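PAN2-PAN3 deadenylation complex catalytic subunit pan2 (Neurospora crassa, PDB 4CZX) probably serves as the catalytic subunit of a cytoplasmic deadenylase that shortens mRNA poly(A) tails, this chain being its N-terminal WD40 domain. Local coordinates at residues A[226-231]-A[235-240]; A[250-253]-A[259-262]. All coordinates share one frame; numbering follows the deposited sequence.

Contact 1: residues A[226-231]-A[235-240]; sequences VKVFDL and SAMNPV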
ATOM      1  N   VAL A 226      15.704 -49.155  -6.677  1.00 35.03           N
ATOM      2  CA  VAL A 226      15.602 -48.256  -7.811  1.00 35.02           C
ATOM      3  C   VAL A 226      15.316 -49.100  -9.053  1.00 37.00           C
ATOM      4  O   VAL A 226      15.980 -50.118  -9.277  1.00 37.85           O
ATOM      5  CB  VAL A 226      16.895 -47.445  -8.000  1.00 36.66           C
ATOM      6  CG1 VAL A 226      16.870 -46.694  -9.331  1.00 41.11           C
ATOM      7  CG2 VAL A 226      17.092 -46.489  -6.845  1.00 37.05           C
ATOM      8  N   LYS A 227      14.319 -48.708  -9.840  1.00 33.09           N
ATOM      9  CA  LYS A 227      14.036 -49.410 -11.090  1.00 34.48           C
ATOM     10  C   LYS A 227      14.965 -48.917 -12.198  1.00 35.65           C
ATOM     11  O   LYS A 227      15.249 -47.732 -12.286  1.00 35.81           O
ATOM     12  CB  LYS A 227      12.578 -49.229 -11.498  1.00 36.22           C
ATOM     13  CG  LYS A 227      11.608 -50.101 -10.710  1.00 38.03           C
ATOM     14  CD  LYS A 227      11.953 -51.589 -10.916  1.00 43.78           C
ATOM     15  CE  LYS A 227      10.715 -52.463 -10.875  1.00 58.95           C
ATOM     16  NZ  LYS A 227      10.098 -52.582 -12.228  1.00 67.07           N
ATOM     17  N   VAL A 228      15.446 -49.842 -13.027  1.00 33.91           N
ATOM     18  CA  VAL A 228      16.442 -49.515 -14.048  1.00 32.51           C
ATOM     19  C   VAL A 228      16.021 -50.002 -15.430  1.00 34.22           C
ATOM     20  O   VAL A 228      15.585 -51.145 -15.593  1.00 39.41           O
ATOM     21  CB  VAL A 228      17.824 -50.142 -13.704  1.00 38.56           C
ATOM     22  CG1 VAL A 228      18.890 -49.750 -14.744  1.00 35.47           C
ATOM     23  CG2 VAL A 228      18.251 -49.746 -12.294  1.00 39.23           C
ATOM     24  N   PHE A 229      16.185 -49.139 -16.426  1.00 37.68           N
ATOM     25  CA  PHE A 229      15.833 -49.465 -17.803  1.00 37.49           C
ATOM     26  C   PHE A 229      16.999 -49.161 -18.744  1.00 41.81           C
ATOM     27  O   PHE A 229      17.625 -48.108 -18.634  1.00 39.15           O
ATOM     28  CB  PHE A 229      14.583 -48.686 -18.234  1.00 35.75           C
ATOM     29  CG  PHE A 229      14.027 -49.117 -19.563  1.00 33.39           C
ATOM     30  CD1 PHE A 229      13.087 -50.132 -19.631  1.00 40.38           C
ATOM     31  CD2 PHE A 229      14.431 -48.495 -20.740  1.00 36.24           C
ATOM     32  CE1 PHE A 229      12.564 -50.535 -20.844  1.00 42.04           C
ATOM     33  CE2 PHE A 229      13.916 -48.901 -21.962  1.00 41.82           C
ATOM     34  CZ  PHE A 229      12.976 -49.933 -22.008  1.00 39.29           C
ATOM     35  N   ASP A 230      17.276 -50.093 -19.652  1.00 42.33           N
ATOM     36  CA  ASP A 230      18.354 -49.981 -20.633  1.00 41.00           C
ATOM     37  C   ASP A 230      17.867 -49.216 -21.853  1.00 40.03           C
ATOM     38  O   ASP A 230      17.092 -49.746 -22.639  1.00 43.15           O
ATOM     39  CB  ASP A 230      18.838 -51.386 -21.027  1.00 40.27           C
ATOM     40  CG  ASP A 230      19.973 -51.379 -22.059  1.00 46.60           C
ATOM     41  OD1 ASP A 230      20.296 -50.328 -22.665  1.00 46.82           O
ATOM     42  OD2 ASP A 230      20.539 -52.472 -22.269  1.00 49.61           O
ATOM     43  N   LEU A 231      18.328 -47.978 -22.017  1.00 38.05           N
ATOM     44  CA  LEU A 231      17.847 -47.120 -23.100  1.00 43.40           C
ATOM     45  C   LEU A 231      18.491 -47.471 -24.436  1.00 52.73           C
ATOM     46  O   LEU A 231      17.910 -47.235 -25.497  1.00 49.29           O
ATOM     47  CB  LEU A 231      18.106 -45.640 -22.783  1.00 42.19           C
ATOM     48  CG  LEU A 231      16.920 -44.792 -22.330  1.00 44.50           C
ATOM     49  CD1 LEU A 231      17.214 -43.309 -22.511  1.00 39.50           C
ATOM     50  CD2 LEU A 231      15.623 -45.194 -23.042  1.00 42.60           C
ATOM     51  N   SER A 235      15.252 -52.283 -23.070  1.00 44.36           N
ATOM     52  CA  SER A 235      14.696 -53.353 -22.248  1.00 50.31           C
ATOM     53  C   SER A 235      14.962 -53.090 -20.771  1.00 48.43           C
ATOM     54  O   SER A 235      15.891 -52.366 -20.416  1.00 44.24           O
ATOM     55  CB  SER A 235      15.269 -54.720 -22.658  1.00 58.12           C
ATOM     56  OG  SER A 235      16.632 -54.838 -22.289  1.00 56.19           O
ATOM     57  N   ALA A 236      14.150 -53.690 -19.909  1.00 45.83           N
ATOM     58  CA  ALA A 236      14.316 -53.490 -18.477  1.00 41.64           C
ATOM     59  C   ALA A 236      15.583 -54.184 -17.997  1.00 48.09           C
ATOM     60  O   ALA A 236      16.022 -55.173 -18.580  1.00 46.45           O
ATOM     61  CB  ALA A 236      13.094 -54.004 -17.706  1.00 45.14           C
ATOM     62  N   MET A 237      16.173 -53.650 -16.937  1.00 48.43           N
ATOM     63  CA  MET A 237      17.331 -54.262 -16.304  1.00 43.45           C
ATOM     64  C   MET A 237      16.956 -54.703 -14.898  1.00 48.55           C
ATOM     65  O   MET A 237      15.849 -54.424 -14.425  1.00 45.58           O
ATOM     66  CB  MET A 237      18.508 -53.280 -16.278  1.00 43.89           C
ATOM     67  CG  MET A 237      19.130 -53.047 -17.656  1.00 51.97           C
ATOM     68  SD  MET A 237      20.322 -51.689 -17.707  1.00 66.60           S
ATOM     69  CE  MET A 237      21.427 -52.158 -16.379  1.00 65.36           C
ATOM     70  N   ASN A 238      17.867 -55.406 -14.234  1.00 50.22           N
ATOM     71  CA  ASN A 238      17.651 -55.788 -12.845  1.00 57.21           C
ATOM     72  C   ASN A 238      17.576 -54.535 -11.985  1.00 49.79           C
ATOM     73  O   ASN A 238      18.346 -53.596 -12.187  1.00 48.58           O
ATOM     74  CB  ASN A 238      18.765 -56.705 -12.336  1.00 60.63           C
ATOM     75  CG  ASN A 238      18.750 -58.082 -12.997  1.00 61.85           C
ATOM     76  OD1 ASN A 238      17.694 -58.689 -13.186  1.00 55.22           O
ATOM     77  ND2 ASN A 238      19.928 -58.575 -13.342  1.00 59.98           N
ATOM     78  N   PRO A 239      16.647 -54.513 -11.031  1.00 45.04           N
ATOM     79  CA  PRO A 239      16.572 -53.346 -10.144  1.00 48.00           C
ATOM     80  C   PRO A 239      17.796 -53.258  -9.237  1.00 48.35           C
ATOM     81  O   PRO A 239      18.472 -54.268  -9.017  1.00 49.12           O
ATOM     82  CB  PRO A 239      15.293 -53.596  -9.340  1.00 42.72           C
ATOM     83  CG  PRO A 239      15.047 -55.055  -9.445  1.00 49.31           C
ATOM     84  CD  PRO A 239      15.565 -55.478 -10.778  1.00 47.59           C
ATOM     85  N   VAL A 240      18.101 -52.060  -8.757  1.00 42.20           N
ATOM     86  CA  VAL A 240      19.148 -51.875  -7.763  1.00 45.41           C
ATOM     87  C   VAL A 240      18.562 -51.952  -6.356  1.00 40.46           C
ATOM     88  O   VAL A 240      17.770 -51.088  -5.953  1.00 38.32           O
ATOM     89  CB  VAL A 240      19.873 -50.529  -7.942  1.00 48.78           C
ATOM     90  CG1 VAL A 240      20.900 -50.323  -6.830  1.00 48.67           C
ATOM     91  CG2 VAL A 240      20.543 -50.465  -9.307  1.00 57.26           C
TER
HETATM   92  O   HOH W   1      14.496 -52.591 -12.879  1.00 32.11           O

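Contact 2: residues A[250-253]-A[259-262]; sequences RMHP and AIVV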
ATOM      1  N   ARG A 250      19.848 -39.913  -8.971  1.00 27.79           N
ATOM      2  CA  ARG A 250      20.461 -39.173 -10.063  1.00 28.36           C
ATOM      3  C   ARG A 250      21.554 -40.024 -10.673  1.00 27.86           C
ATOM      4  O   ARG A 250      22.298 -40.686  -9.950  1.00 32.54           O
ATOM      5  CB  ARG A 250      21.058 -37.846  -9.585  1.00 30.12           C
ATOM      6  CG  ARG A 250      20.038 -36.782  -9.212  1.00 29.86           C
ATOM      7  CD  ARG A 250      19.304 -36.271 -10.441  1.00 25.49           C
ATOM      8  NE  ARG A 250      18.368 -35.186 -10.123  1.00 27.46           N
ATOM      9  CZ  ARG A 250      17.058 -35.345  -9.972  1.00 29.97           C
ATOM     10  NH1 ARG A 250      16.501 -36.553 -10.064  1.00 27.35           N
ATOM     11  NH2 ARG A 250      16.303 -34.293  -9.708  1.00 25.59           N
ATOM     12  N   MET A 251      21.654 -39.992 -11.999  1.00 30.65           N
ATOM     13  CA  MET A 251      22.799 -40.589 -12.682  1.00 30.64           C
ATOM     14  C   MET A 251      24.019 -39.726 -12.416  1.00 36.46           C
ATOM     15  O   MET A 251      23.929 -38.493 -12.425  1.00 34.07           O
ATOM     16  CB  MET A 251      22.560 -40.699 -14.188  1.00 30.35           C
ATOM     17  CG  MET A 251      21.458 -41.671 -14.564  1.00 36.13           C
ATOM     18  SD  MET A 251      21.814 -43.359 -14.035  1.00 36.34           S
ATOM     19  CE  MET A 251      23.301 -43.761 -14.966  1.00 31.75           C
ATOM     20  N   HIS A 252      25.150 -40.372 -12.161  1.00 33.12           N
ATOM     21  CA  HIS A 252      26.407 -39.672 -11.973  1.00 37.99           C
ATOM     22  C   HIS A 252      26.883 -39.175 -13.335  1.00 31.71           C
ATOM     23  O   HIS A 252      26.996 -39.965 -14.271  1.00 39.59           O
ATOM     24  CB  HIS A 252      27.440 -40.593 -11.325  1.00 37.05           C
ATOM     25  CG  HIS A 252      28.566 -39.866 -10.664  1.00 46.45           C
ATOM     26  ND1 HIS A 252      29.523 -39.171 -11.373  1.00 46.74           N
ATOM     27  CD2 HIS A 252      28.891 -39.728  -9.357  1.00 49.62           C
ATOM     28  CE1 HIS A 252      30.384 -38.628 -10.531  1.00 50.31           C
ATOM     29  NE2 HIS A 252      30.025 -38.953  -9.301  1.00 50.57           N
ATOM     30  N   PRO A 253      27.145 -37.864 -13.454  1.00 34.19           N
ATOM     31  CA  PRO A 253      27.488 -37.256 -14.749  1.00 33.86           C
ATOM     32  C   PRO A 253      28.871 -37.652 -15.263  1.00 42.89           C
ATOM     33  O   PRO A 253      29.144 -37.479 -16.459  1.00 42.04           O
ATOM     34  CB  PRO A 253      27.424 -35.749 -14.456  1.00 37.11           C
ATOM     35  CG  PRO A 253      27.717 -35.644 -13.011  1.00 40.24           C
ATOM     36  CD  PRO A 253      27.102 -36.865 -12.371  1.00 37.08           C
ATOM     37  N   ALA A 259      24.700 -44.796 -10.409  1.00 35.15           N
ATOM     38  CA  ALA A 259      23.573 -44.035  -9.892  1.00 36.32           C
ATOM     39  C   ALA A 259      23.842 -43.585  -8.459  1.00 34.18           C
ATOM     40  O   ALA A 259      24.550 -44.256  -7.701  1.00 38.04           O
ATOM     41  CB  ALA A 259      22.292 -44.862  -9.950  1.00 35.57           C
ATOM     42  N   ILE A 260      23.269 -42.443  -8.104  1.00 31.92           N
ATOM     43  CA  ILE A 260      23.361 -41.905  -6.761  1.00 31.22           C
ATOM     44  C   ILE A 260      21.979 -41.992  -6.132  1.00 30.11           C
ATOM     45  O   ILE A 260      21.066 -41.327  -6.585  1.00 31.81           O
ATOM     46  CB  ILE A 260      23.840 -40.450  -6.768  1.00 33.66           C
ATOM     47  CG1 ILE A 260      25.181 -40.347  -7.507  1.00 36.34           C
ATOM     48  CG2 ILE A 260      23.970 -39.935  -5.353  1.00 32.24           C
ATOM     49  CD1 ILE A 260      25.559 -38.907  -7.872  1.00 42.79           C
ATOM     50  N   VAL A 261      21.840 -42.824  -5.103  1.00 31.80           N
ATOM     51  CA  VAL A 261      20.530 -43.156  -4.545  1.00 30.11           C
ATOM     52  C   VAL A 261      20.374 -42.659  -3.116  1.00 27.19           C
ATOM     53  O   VAL A 261      21.266 -42.854  -2.285  1.00 34.91           O
ATOM     54  CB  VAL A 261      20.298 -44.677  -4.566  1.00 33.74           C
ATOM     55  CG1 VAL A 261      18.857 -44.994  -4.176  1.00 36.28           C
ATOM     56  CG2 VAL A 261      20.636 -45.228  -5.938  1.00 36.08           C
ATOM     57  N   VAL A 262      19.230 -42.044  -2.824  1.00 28.09           N
ATOM     58  CA  VAL A 262      19.041 -41.345  -1.568  1.00 27.85           C
ATOM     59  C   VAL A 262      17.741 -41.776  -0.892  1.00 31.16           C
ATOM     60  O   VAL A 262      16.703 -41.868  -1.547  1.00 34.79           O
ATOM     61  CB  VAL A 262      19.005 -39.806  -1.781  1.00 38.64           C
ATOM     62  CG1 VAL A 262      19.023 -39.082  -0.446  1.00 34.32           C
ATOM     63  CG2 VAL A 262      20.181 -39.355  -2.654  1.00 42.33           C
TER

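Contact 1: residues A[226-231]-A[235-240]
Phe229 lies flat against the backbone of Ser235: the carbonyl oxygen Ser235 O sits over the centre of the ring, 3.6 Å above its plane. With CG anti to its own backbone N (chi1 -171°), the ring swings across to the partner strand, and CZ comes within 3.4 Å of Ser235 N. The same Ser235 O accepts a hydrogen bond of 2.8 Å from Asp230 N, and Trp188 meets the ring at an inclined angle.

Val228 points at the other strand and is received by two neighbours. Its CG1 meets Met237 SD at 3.8 Å, while CG2 touches Val240 CG2 at the same distance. The thioether also lies against Asp230 CB, 3.6 Å from SD, while the carboxylate of Asp230 is hydrogen-bonded to Asn233.

The antiparallel pairing slips by one residue between Val226–Val240, which are joined by two backbone bonds, and Phe229–Ala236. Met237 N still reaches Val228 O (2.9 Å), but at the slip a water accepts from Val228 N and donates to Met237 O.

The hairpin thus joins the third strand of a propeller blade to the fourth, at its outer edge. Its chemistry implies that a single bridging water satisfies the two backbone groups parted by the slip, while the valine and methionine side chains keep apolar contact across the irregular edge.

Contact 2: residues A[250-253]-A[259-262]
Arg250 and Ile260 form an antiparallel hydrogen-bonded pair, with Ile260 N donating to Arg250 O at 2.7 Å, nearly in line with the carbonyl bond, and Arg250 N returning a bond of 3.0 Å to Ile260 O. Ile260 is the main side chain of the contact. Its CB rests 3.5 Å from Arg250 O, and its extended CG1 branch (chi2 165°) carries CD1 past that oxygen to CD2 of His252, 3.7 Å away. The imidazole is brought there with CG anti to the backbone N (chi1 -160°), and its ND1 accepts from Arg254 N. On the face of Met251 and Ala259 the touch is slight, SD to CB at 4.4 Å, and Leu273 adjoins both residues.

Arg250 pairs through its backbone but sends its guanidinium away from Ile260, forming salt bridges from NE to Asp294 and from NH1 to Asp197. These acids belong to the innermost strands of the two flanking blades, so the inner strand of this blade is tied to both neighbours. The chemistry implies a division of labour: backbone bonds and apolar contact hold the hairpin, while the arginine charge, probably well compensated by two carboxylates, links blade to blade.

Both contacts are beta hairpins of a seven-bladed propeller, met one after the other along the chain. Contact 1 closes a blade at its outer edge, its centre about 19 Å from the centre of the chain; contact 2 opens the next blade on its inner side, about 12 Å from that point. Their centres lie about 14 Å apart, yet they touch directly, with Val226 CG2 packed 3.5 Å from Val261 CG1. Phe204, from the second strand of the earlier blade, meets both Met237 of contact 1 and Met251 of contact 2. The exonuclease domain that binds the catalytic metals is not part of this chain, so neither hairpin belongs to that active site.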